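Local coordinates for protein farnesyl diphosphate synthase (Rhodobacter capsulatus, PDB 3M0G) that probably condenses isopentenyl diphosphate with farnesyl diphosphate to give geranylgeranyl diphosphate, with magnesium as cofactor, for carotenoid and diterpene biosynthesis, at residues 61-66 with 191-196; 48-53 with 65-70; 125-128 with 132-135; 8-13 with 44-49. One frame throughout, in Å; residues are numbered along the deposited sequence.

Contact 1. Residues 61-66 with 191-196; sequences AQAMPA and AILAGA. Unlike the reference sequence in segment 61-66: Ala61 (reference Glu). Unlike the reference sequence in segment 191-196: Leu193 (reference Ile).
The backbones approach most closely at Ala63 and Leu193, whose CA atoms are 7.9 Å apart, so one leucine side chain has to span the space between the early turns of helix 60-81 and the last turn of helix 168-194. Residues 61-66 are helical but kinked at Pro65: its nitrogen has no bond to the preceding turn, and Ala66 N makes only a weak one to Ala63 O. On the other side, Gly195 has positive phi (61°) in a Schellman motif at the C-terminal end of the helix. There Ala196 N reaches back 3.0 Å to Ala191 O, while Ala194 N approaches that same oxygen from the opposite face of its carbonyl plane. Leu193 reaches across from this last turn. Its CG lies beside the backbone N (chi1 -57°), and chi2 near 180° then carries CD1 straight onward to 4.1 Å from Ala63 CA. Ala63 CB and Ala66 CB lie beside that methyl, with Leu193 CD1 to Ala66 CB at 4.4 Å. In the all-helical fold of the FPP/GGPP synthase family, this joins the start of helix 60-81 to the C-terminal end of helix 168-194. Gln62 meets the Leu193 CD1 methyl through its backbone O, while its extended side chain runs past toward the same helix end, and its NE2 makes a weak hydrogen bond to Leu127 O. Leu136 of helix 130-144 also packs on Ala66.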
loop_
_atom_site.group_PDB
_atom_site.type_symbol
_atom_site.label_atom_id
_atom_site.label_comp_id
_atom_site.label_asym_id
_atom_site.label_seq_id
_atom_site.Cartn_x
_atom_site.Cartn_y
_atom_site.Cartn_z
ATOM N N ALA B 61 -0.730 -22.621 9.487
ATOM C CA ALA B 61 -1.736 -22.484 8.430
ATOM C C ALA B 61 -2.707 -21.312 8.667
ATOM O O ALA B 61 -3.001 -20.535 7.739
ATOM C CB ALA B 61 -2.497 -23.793 8.246
ATOM N N GLN B 62 -3.188 -21.163 9.901
ATOM C CA GLN B 62 -3.998 -19.988 10.242
ATOM C C GLN B 62 -3.175 -18.689 10.206
ATOM O O GLN B 62 -3.689 -17.639 9.815
ATOM C CB GLN B 62 -4.692 -20.158 11.593
ATOM C CG GLN B 62 -5.553 -18.965 12.003
ATOM C CD GLN B 62 -6.272 -19.167 13.318
ATOM O OE1 GLN B 62 -6.487 -20.298 13.769
ATOM N NE2 GLN B 62 -6.651 -18.069 13.945
ATOM N N ALA B 63 -1.907 -18.765 10.607
ATOM C CA ALA B 63 -1.021 -17.567 10.634
ATOM C C ALA B 63 -0.413 -17.179 9.290
ATOM O O ALA B 63 0.080 -16.052 9.128
ATOM C CB ALA B 63 0.105 -17.769 11.650
HETATM N N MSE B 64 -0.434 -18.099 8.328
HETATM C CA MSE B 64 0.330 -17.922 7.080
HETATM C C MSE B 64 0.036 -16.633 6.277
HETATM O O MSE B 64 0.988 -15.955 5.826
HETATM C CB MSE B 64 0.214 -19.149 6.181
HETATM C CG MSE B 64 0.976 -19.010 4.878
HETATM SE SE MSE B 64 2.891 -18.924 5.211
HETATM C CE MSE B 64 3.111 -20.706 5.892
ATOM N N PRO B 65 -1.263 -16.288 6.083
ATOM C CA PRO B 65 -1.528 -15.048 5.347
ATOM C C PRO B 65 -0.881 -13.820 5.994
ATOM O O PRO B 65 -0.507 -12.900 5.286
ATOM C CB PRO B 65 -3.055 -14.930 5.375
ATOM C CG PRO B 65 -3.527 -16.349 5.580
ATOM C CD PRO B 65 -2.513 -16.969 6.471
ATOM N N ALA B 66 -0.750 -13.816 7.317
ATOM C CA ALA B 66 -0.083 -12.712 8.004
ATOM C C ALA B 66 1.424 -12.719 7.735
ATOM O O ALA B 66 2.032 -11.661 7.525
ATOM C CB ALA B 66 -0.373 -12.741 9.497
ATOM N N ALA B 191 -0.271 -12.042 18.578
ATOM C CA ALA B 191 -1.168 -11.484 19.591
ATOM C C ALA B 191 -2.446 -10.878 18.970
ATOM O O ALA B 191 -3.534 -11.066 19.515
ATOM C CB ALA B 191 -0.444 -10.482 20.460
ATOM N N ILE B 192 -2.315 -10.168 17.839
ATOM C CA ILE B 192 -3.486 -9.632 17.100
ATOM C C ILE B 192 -4.476 -10.731 16.727
ATOM O O ILE B 192 -5.679 -10.593 16.981
ATOM C CB ILE B 192 -3.076 -8.802 15.840
ATOM C CG1 ILE B 192 -2.281 -7.573 16.279
ATOM C CG2 ILE B 192 -4.319 -8.387 14.986
ATOM C CD1 ILE B 192 -1.440 -6.897 15.184
ATOM N N LEU B 193 -3.973 -11.829 16.159
ATOM C CA LEU B 193 -4.822 -12.917 15.702
ATOM C C LEU B 193 -5.456 -13.699 16.860
ATOM O O LEU B 193 -6.433 -14.410 16.655
ATOM C CB LEU B 193 -4.061 -13.878 14.762
ATOM C CG LEU B 193 -3.389 -13.363 13.477
ATOM C CD1 LEU B 193 -2.697 -14.509 12.733
ATOM C CD2 LEU B 193 -4.344 -12.609 12.543
ATOM N N ALA B 194 -4.901 -13.557 18.065
ATOM C CA ALA B 194 -5.437 -14.236 19.243
ATOM C C ALA B 194 -6.311 -13.306 20.085
ATOM O O ALA B 194 -6.888 -13.735 21.064
ATOM C CB ALA B 194 -4.295 -14.804 20.097
ATOM N N GLY B 195 -6.402 -12.038 19.694
ATOM C CA GLY B 195 -7.110 -11.021 20.474
ATOM C C GLY B 195 -6.539 -10.798 21.871
ATOM O O GLY B 195 -7.278 -10.457 22.806
ATOM N N ALA B 196 -5.225 -10.984 22.013
ATOM C CA ALA B 196 -4.576 -10.963 23.320
ATOM C C ALA B 196 -3.696 -9.737 23.524
ATOM O O ALA B 196 -3.540 -8.912 22.612
ATOM C CB ALA B 196 -3.774 -12.240 23.523
#

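Contact 2. Residues 48-53 with 65-70; sequences LAIESA and PAALAV
Ala49 and Ala67 face each other, each pointing its methyl toward the opposing helix, but the two methyls are staggered and do not meet head-on. Ala49 CB settles against Ala67 CA at 4.1 Å, closer than it comes to Ala67 CB at 4.4 Å. With nothing larger than a methyl at either position, the two backbones draw together until the CA atoms of Ala49 and Ala67 are 5.5 Å apart. Ile50 starts out past the interface and then turns into it. Its CG1 lies anti to the carbonyl carbon (chi1 -71°), and the ethyl arm runs alongside the Ala67 methyl, bringing CD1 to 3.8 Å from Ala67 CB and CG1 to 3.9 Å from the same atom. Ala67 CB is therefore approached by one long aliphatic branch, while its CA receives the methyl of Ala49. Helices 44-55 and 60-81 are consecutive in the chain and run in roughly opposite directions here, as a close helical hairpin within the all-alpha isoprenoid synthase fold. Elsewhere on helix 44-55, Ser52 takes a hydrogen bond at OG from Gly190 N of helix 168-194; the same OG lies 2.7 Å from Leu48 O, in the preceding turn of its own helix. Val70, one turn beyond Ala67, packs on Leu182 and Phe185 of that third helix, and Glu51 forms a salt bridge with Arg6 of helix 3-23.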
loop_
_atom_site.group_PDB
_atom_site.type_symbol
_atom_site.label_atom_id
_atom_site.label_comp_id
_atom_site.label_asym_id
_atom_site.label_seq_id
_atom_site.Cartn_x
_atom_site.Cartn_y
_atom_site.Cartn_z
ATOM N N LEU B 48 8.753 -14.451 12.744
ATOM C CA LEU B 48 8.204 -13.774 13.924
ATOM C C LEU B 48 6.673 -13.758 14.014
ATOM O O LEU B 48 6.107 -13.822 15.123
ATOM C CB LEU B 48 8.716 -12.330 13.985
ATOM C CG LEU B 48 10.182 -12.085 14.363
ATOM C CD1 LEU B 48 10.439 -10.586 14.232
ATOM C CD2 LEU B 48 10.452 -12.519 15.771
ATOM N N ALA B 49 6.018 -13.705 12.861
ATOM C CA ALA B 49 4.567 -13.729 12.788
ATOM C C ALA B 49 4.093 -15.111 13.174
ATOM O O ALA B 49 3.232 -15.270 14.046
ATOM C CB ALA B 49 4.097 -13.389 11.369
ATOM N N ILE B 50 4.675 -16.115 12.525
ATOM C CA ILE B 50 4.292 -17.513 12.777
ATOM C C ILE B 50 4.617 -17.970 14.198
ATOM O O ILE B 50 3.891 -18.807 14.800
ATOM C CB ILE B 50 4.959 -18.462 11.744
ATOM C CG1 ILE B 50 4.313 -18.262 10.363
ATOM C CG2 ILE B 50 4.830 -19.935 12.190
ATOM C CD1 ILE B 50 5.144 -18.753 9.158
ATOM N N GLU B 51 5.744 -17.474 14.708
ATOM C CA GLU B 51 6.207 -17.874 16.012
ATOM C C GLU B 51 5.393 -17.216 17.108
ATOM O O GLU B 51 5.110 -17.821 18.127
ATOM C CB GLU B 51 7.693 -17.581 16.171
ATOM C CG GLU B 51 8.590 -18.388 15.230
ATOM C CD GLU B 51 8.287 -19.871 15.213
ATOM O OE1 GLU B 51 8.576 -20.570 16.219
ATOM O OE2 GLU B 51 7.766 -20.351 14.179
ATOM N N SER B 52 4.992 -15.973 16.878
ATOM C CA SER B 52 4.201 -15.250 17.858
ATOM C C SER B 52 2.760 -15.735 17.840
ATOM O O SER B 52 2.075 -15.647 18.855
ATOM C CB SER B 52 4.281 -13.738 17.618
ATOM O OG SER B 52 3.741 -13.381 16.359
ATOM N N ALA B 53 2.308 -16.260 16.698
ATOM C CA ALA B 53 0.989 -16.891 16.615
ATOM C C ALA B 53 1.002 -18.193 17.400
ATOM O O ALA B 53 0.092 -18.457 18.195
ATOM C CB ALA B 53 0.586 -17.148 15.163
ATOM N N PRO B 65 -1.263 -16.288 6.083
ATOM C CA PRO B 65 -1.528 -15.048 5.347
ATOM C C PRO B 65 -0.881 -13.820 5.994
ATOM O O PRO B 65 -0.507 -12.900 5.286
ATOM C CB PRO B 65 -3.055 -14.930 5.375
ATOM C CG PRO B 65 -3.527 -16.349 5.580
ATOM C CD PRO B 65 -2.513 -16.969 6.471
ATOM N N ALA B 66 -0.750 -13.816 7.317
ATOM C CA ALA B 66 -0.083 -12.712 8.004
ATOM C C ALA B 66 1.424 -12.719 7.735
ATOM O O ALA B 66 2.032 -11.661 7.525
ATOM C CB ALA B 66 -0.373 -12.741 9.497
ATOM N N ALA B 67 2.003 -13.914 7.729
ATOM C CA ALA B 67 3.414 -14.115 7.411
ATOM C C ALA B 67 3.684 -13.688 5.986
ATOM O O ALA B 67 4.689 -13.040 5.704
ATOM C CB ALA B 67 3.794 -15.570 7.592
ATOM N N LEU B 68 2.775 -14.064 5.090
ATOM C CA LEU B 68 2.871 -13.681 3.691
ATOM C C LEU B 68 2.785 -12.169 3.516
ATOM O O LEU B 68 3.573 -11.566 2.774
ATOM C CB LEU B 68 1.803 -14.403 2.869
ATOM C CG LEU B 68 2.116 -15.875 2.585
ATOM C CD1 LEU B 68 1.069 -16.509 1.659
ATOM C CD2 LEU B 68 3.523 -16.023 2.006
ATOM N N ALA B 69 1.845 -11.548 4.222
ATOM C CA ALA B 69 1.657 -10.098 4.113
ATOM C C ALA B 69 2.913 -9.325 4.495
ATOM O O ALA B 69 3.282 -8.361 3.789
ATOM C CB ALA B 69 0.465 -9.632 4.961
ATOM N N VAL B 70 3.549 -9.706 5.609
ATOM C CA VAL B 70 4.751 -9.005 6.058
ATOM C C VAL B 70 5.939 -9.234 5.137
ATOM O O VAL B 70 6.729 -8.322 4.930
ATOM C CB VAL B 70 5.106 -9.209 7.599
ATOM C CG1 VAL B 70 5.664 -10.593 7.911
ATOM C CG2 VAL B 70 6.057 -8.138 8.094
#

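Contact 3. Residues 125-128 with 132-135; sequences PVLG and NRVA
Gly128 and Asn132, with CA atoms 6.7 Å apart, mark where the short 3-10 turn 125-127, closed by Gly128 N to Pro125 O at 2.9 Å, comes closest to the helical segment 132-135. Arg133 carries most of the contact. Its chain bends at chi3 (-85°), folding the guanidinium back over the turn so that NE donates to Gly128 O at 2.8 Å. The bond is not straight, with an N-H...O angle of 143°, and the oxygen lies near the guanidinium edge but 23° out of its plane; NH2 adds a weak bond to the same oxygen. Pro125 CA sits 3.6 Å above the centre of one guanidinium face, and NH1 donates to Thr123 O, so several backbone groups fix the rotation of the group. Nearer the backbone, Arg133 CG packs on Leu127 CB at 3.8 Å. An alanine in place of Arg133 would probably leave Gly128 O and Thr123 O without these donors, and Pro125 CA and CB without the flat group they pack on. A water joins the segments a second time, donating to Leu127 O at 2.7 Å and accepting from Asn132 ND2 at 3.0 Å. The turn links helix 104-121 to helix 130-144; Leu127 packs inward on Pro65 and Ala66 of helix 60-81 and on Leu193 of helix 168-194, while Arg133 touches Val134 of the second subunit.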
loop_
_atom_site.group_PDB
_atom_site.type_symbol
_atom_site.label_atom_id
_atom_site.label_comp_id
_atom_site.label_asym_id
_atom_site.label_seq_id
_atom_site.Cartn_x
_atom_site.Cartn_y
_atom_site.Cartn_z
ATOM N N PRO B 125 -9.925 -14.758 5.222
ATOM C CA PRO B 125 -10.710 -15.218 6.370
ATOM C C PRO B 125 -10.067 -16.378 7.121
ATOM O O PRO B 125 -10.404 -16.599 8.280
ATOM C CB PRO B 125 -12.037 -15.666 5.743
ATOM C CG PRO B 125 -11.736 -15.875 4.302
ATOM C CD PRO B 125 -10.685 -14.885 3.963
ATOM N N VAL B 126 -9.140 -17.088 6.470
ATOM C CA VAL B 126 -8.297 -18.097 7.135
ATOM C C VAL B 126 -7.649 -17.524 8.397
ATOM O O VAL B 126 -7.416 -18.244 9.366
ATOM C CB VAL B 126 -7.223 -18.645 6.146
ATOM C CG1 VAL B 126 -5.895 -18.975 6.841
ATOM C CG2 VAL B 126 -7.770 -19.855 5.371
ATOM N N LEU B 127 -7.360 -16.222 8.376
ATOM C CA LEU B 127 -6.758 -15.522 9.509
ATOM C C LEU B 127 -7.635 -15.464 10.748
ATOM O O LEU B 127 -7.117 -15.321 11.853
ATOM C CB LEU B 127 -6.398 -14.075 9.113
ATOM C CG LEU B 127 -5.198 -13.873 8.201
ATOM C CD1 LEU B 127 -5.255 -12.481 7.592
ATOM C CD2 LEU B 127 -3.893 -14.082 8.963
ATOM N N GLY B 128 -8.957 -15.541 10.568
ATOM C CA GLY B 128 -9.897 -15.445 11.686
ATOM C C GLY B 128 -10.937 -14.340 11.600
ATOM O O GLY B 128 -11.299 -13.890 10.502
ATOM N N ASN B 132 -10.249 -9.135 14.240
ATOM C CA ASN B 132 -8.791 -9.346 14.300
ATOM C C ASN B 132 -8.145 -8.946 12.962
ATOM O O ASN B 132 -7.047 -8.379 12.939
ATOM C CB ASN B 132 -8.467 -10.806 14.687
ATOM C CG ASN B 132 -8.868 -11.142 16.124
ATOM O OD1 ASN B 132 -9.205 -10.255 16.907
ATOM N ND2 ASN B 132 -8.835 -12.435 16.473
ATOM N N ARG B 133 -8.826 -9.231 11.849
ATOM C CA ARG B 133 -8.273 -8.904 10.534
ATOM C C ARG B 133 -8.130 -7.404 10.316
ATOM O O ARG B 133 -7.118 -6.955 9.788
ATOM C CB ARG B 133 -9.061 -9.574 9.399
ATOM C CG ARG B 133 -8.774 -11.079 9.248
ATOM C CD ARG B 133 -9.525 -11.674 8.069
ATOM N NE ARG B 133 -10.886 -12.056 8.441
ATOM C CZ ARG B 133 -11.937 -12.057 7.624
ATOM N NH1 ARG B 133 -11.825 -11.672 6.363
ATOM N NH2 ARG B 133 -13.119 -12.436 8.085
ATOM N N VAL B 134 -9.118 -6.629 10.755
ATOM C CA VAL B 134 -9.003 -5.182 10.627
ATOM C C VAL B 134 -7.918 -4.639 11.565
ATOM O O VAL B 134 -7.251 -3.702 11.221
ATOM C CB VAL B 134 -10.360 -4.452 10.814
ATOM C CG1 VAL B 134 -10.767 -4.359 12.300
ATOM C CG2 VAL B 134 -10.300 -3.058 10.200
ATOM N N ALA B 135 -7.760 -5.230 12.747
ATOM C CA ALA B 135 -6.682 -4.825 13.659
ATOM C C ALA B 135 -5.341 -5.167 13.015
ATOM O O ALA B 135 -4.351 -4.473 13.237
ATOM C CB ALA B 135 -6.834 -5.513 15.012
HETATM O O HOH W 1 -7.904 -14.072 14.086
#

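Contact 4. Residues 8-13 with 44-49; sequences KEVQDA and LRAFLA. Unlike the reference sequence in segment 8-13: Ala13 (reference Gly).
Val10 of helix 3-23 stands toward helix 44-55 and meets Phe47, their CA atoms 6.1 Å apart. Its CB already touches the phenyl group: it lies in the ring plane, at the edge, 4.0 Å from Phe47 CD1. From there the two methyls part. CG1, anti to the backbone N (chi1 161°), dips to the backbone of the facing helix, 3.9 Å from Phe47 CA and as far from Phe47 N, and also grazes Ala46 CB at 4.4 Å. CG2, beside the backbone N, comes at the ring obliquely and reaches Phe47 CD1 at 3.7 Å. The valine and phenylalanine side chains thus cross at about a right angle, with the fork of Val10 set against the base of the aromatic side chain. In the helical bundle of this prenyl synthase, the contact lays the N-terminal helix 3-23 against the start of helix 44-55. The Phe47 ring also packs on Leu3, Arg6 and Leu7 of helix 3-23 and on Thr276 and Cys280 of helix 275-285. One residue on from Val10, Gln11 NE2 is hydrogen-bonded to Lys42 O, just before helix 44-55, and so ties the two helices together a second time.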
loop_
_atom_site.group_PDB
_atom_site.type_symbol
_atom_site.label_atom_id
_atom_site.label_comp_id
_atom_site.label_asym_id
_atom_site.label_seq_id
_atom_site.Cartn_x
_atom_site.Cartn_y
_atom_site.Cartn_z
ATOM N N LYS B 8 14.236 -22.975 8.959
ATOM C CA LYS B 8 14.239 -23.653 7.666
ATOM C C LYS B 8 12.831 -24.102 7.258
ATOM O O LYS B 8 12.461 -23.982 6.086
ATOM C CB LYS B 8 15.184 -24.857 7.706
ATOM C CG LYS B 8 16.150 -24.958 6.530
ATOM C CD LYS B 8 15.471 -25.387 5.232
ATOM C CE LYS B 8 16.458 -25.362 4.068
ATOM N NZ LYS B 8 15.762 -25.413 2.753
ATOM N N GLU B 9 12.060 -24.611 8.226
ATOM C CA GLU B 9 10.664 -25.010 8.000
ATOM C C GLU B 9 9.798 -23.828 7.554
ATOM O O GLU B 9 8.987 -23.962 6.630
ATOM C CB GLU B 9 10.062 -25.670 9.252
ATOM C CG GLU B 9 10.562 -27.085 9.521
ATOM C CD GLU B 9 10.123 -27.646 10.879
ATOM O OE1 GLU B 9 11.008 -28.119 11.637
ATOM O OE2 GLU B 9 8.906 -27.619 11.189
ATOM N N VAL B 10 9.988 -22.676 8.207
ATOM C CA VAL B 10 9.275 -21.443 7.865
ATOM C C VAL B 10 9.670 -20.931 6.474
ATOM O O VAL B 10 8.795 -20.599 5.684
ATOM C CB VAL B 10 9.445 -20.332 8.951
ATOM C CG1 VAL B 10 9.121 -18.947 8.400
ATOM C CG2 VAL B 10 8.567 -20.626 10.171
ATOM N N GLN B 11 10.970 -20.887 6.178
ATOM C CA GLN B 11 11.433 -20.485 4.836
ATOM C C GLN B 11 10.770 -21.294 3.703
ATOM O O GLN B 11 10.226 -20.717 2.750
ATOM C CB GLN B 11 12.958 -20.577 4.728
ATOM C CG GLN B 11 13.697 -19.487 5.471
ATOM C CD GLN B 11 15.117 -19.866 5.867
ATOM O OE1 GLN B 11 15.547 -21.013 5.718
ATOM N NE2 GLN B 11 15.845 -18.902 6.383
ATOM N N ASP B 12 10.794 -22.619 3.838
ATOM C CA ASP B 12 10.252 -23.545 2.836
ATOM C C ASP B 12 8.744 -23.398 2.666
ATOM O O ASP B 12 8.224 -23.500 1.558
ATOM C CB ASP B 12 10.521 -24.999 3.240
ATOM C CG ASP B 12 11.983 -25.397 3.138
ATOM O OD1 ASP B 12 12.780 -24.745 2.435
ATOM O OD2 ASP B 12 12.333 -26.411 3.766
ATOM N N ALA B 13 8.048 -23.198 3.782
ATOM C CA ALA B 13 6.605 -23.073 3.768
ATOM C C ALA B 13 6.232 -21.744 3.131
ATOM O O ALA B 13 5.331 -21.693 2.296
ATOM C CB ALA B 13 6.049 -23.180 5.173
ATOM N N LEU B 44 12.909 -13.622 8.307
ATOM C CA LEU B 44 12.827 -13.252 9.750
ATOM C C LEU B 44 11.417 -12.827 10.172
ATOM O O LEU B 44 10.894 -13.286 11.175
ATOM C CB LEU B 44 13.832 -12.144 10.129
ATOM C CG LEU B 44 13.792 -11.541 11.557
ATOM C CD1 LEU B 44 13.958 -12.594 12.635
ATOM C CD2 LEU B 44 14.816 -10.418 11.733
ATOM N N ARG B 45 10.810 -11.954 9.383
ATOM C CA ARG B 45 9.532 -11.356 9.733
ATOM C C ARG B 45 8.410 -12.392 9.696
ATOM O O ARG B 45 7.632 -12.518 10.648
ATOM C CB ARG B 45 9.278 -10.156 8.831
ATOM C CG ARG B 45 10.310 -9.062 9.098
ATOM C CD ARG B 45 10.368 -8.019 7.978
ATOM N NE ARG B 45 11.483 -7.095 8.179
ATOM C CZ ARG B 45 12.756 -7.363 7.861
ATOM N NH1 ARG B 45 13.099 -8.533 7.336
ATOM N NH2 ARG B 45 13.696 -6.459 8.086
ATOM N N ALA B 46 8.370 -13.158 8.607
ATOM C CA ALA B 46 7.435 -14.260 8.457
ATOM C C ALA B 46 7.606 -15.229 9.631
ATOM O O ALA B 46 6.633 -15.772 10.152
ATOM C CB ALA B 46 7.679 -14.960 7.153
ATOM N N PHE B 47 8.853 -15.396 10.077
ATOM C CA PHE B 47 9.149 -16.284 11.184
ATOM C C PHE B 47 8.553 -15.734 12.483
ATOM O O PHE B 47 7.883 -16.445 13.203
ATOM C CB PHE B 47 10.663 -16.513 11.285
ATOM C CG PHE B 47 11.072 -17.412 12.403
ATOM C CD1 PHE B 47 11.110 -18.794 12.227
ATOM C CD2 PHE B 47 11.451 -16.878 13.629
ATOM C CE1 PHE B 47 11.506 -19.636 13.265
ATOM C CE2 PHE B 47 11.855 -17.713 14.675
ATOM C CZ PHE B 47 11.881 -19.088 14.493
ATOM N N LEU B 48 8.753 -14.451 12.744
ATOM C CA LEU B 48 8.204 -13.774 13.924
ATOM C C LEU B 48 6.673 -13.758 14.014
ATOM O O LEU B 48 6.107 -13.822 15.123
ATOM C CB LEU B 48 8.716 -12.330 13.985
ATOM C CG LEU B 48 10.182 -12.085 14.363
ATOM C CD1 LEU B 48 10.439 -10.586 14.232
ATOM C CD2 LEU B 48 10.452 -12.519 15.771
ATOM N N ALA B 49 6.018 -13.705 12.861
ATOM C CA ALA B 49 4.567 -13.729 12.788
ATOM C C ALA B 49 4.093 -15.111 13.174
ATOM O O ALA B 49 3.232 -15.270 14.046
ATOM C CB ALA B 49 4.097 -13.389 11.369
#

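How the contacts relate
Along the chain, contact 4 opens first, joining helix 3-23 to helix 44-55; contact 2 continues from helix 44-55 to helix 60-81, and contact 1 from helix 60-81 to the end of helix 168-194. Contacts 4 and 2 share Leu48 and Ala49, contacts 2 and 1 share Pro65 and Ala66, and the centres in each pair lie about 8 Å and 7 Å apart. Contact 3, a local link made between the two halves of contact 1, lies about 7 Å from it, centre to centre, but about 19 Å from contact 4. Together they trace a continuous band of packing through the all-helical fold, from the N-terminal helix to the turn near the second subunit.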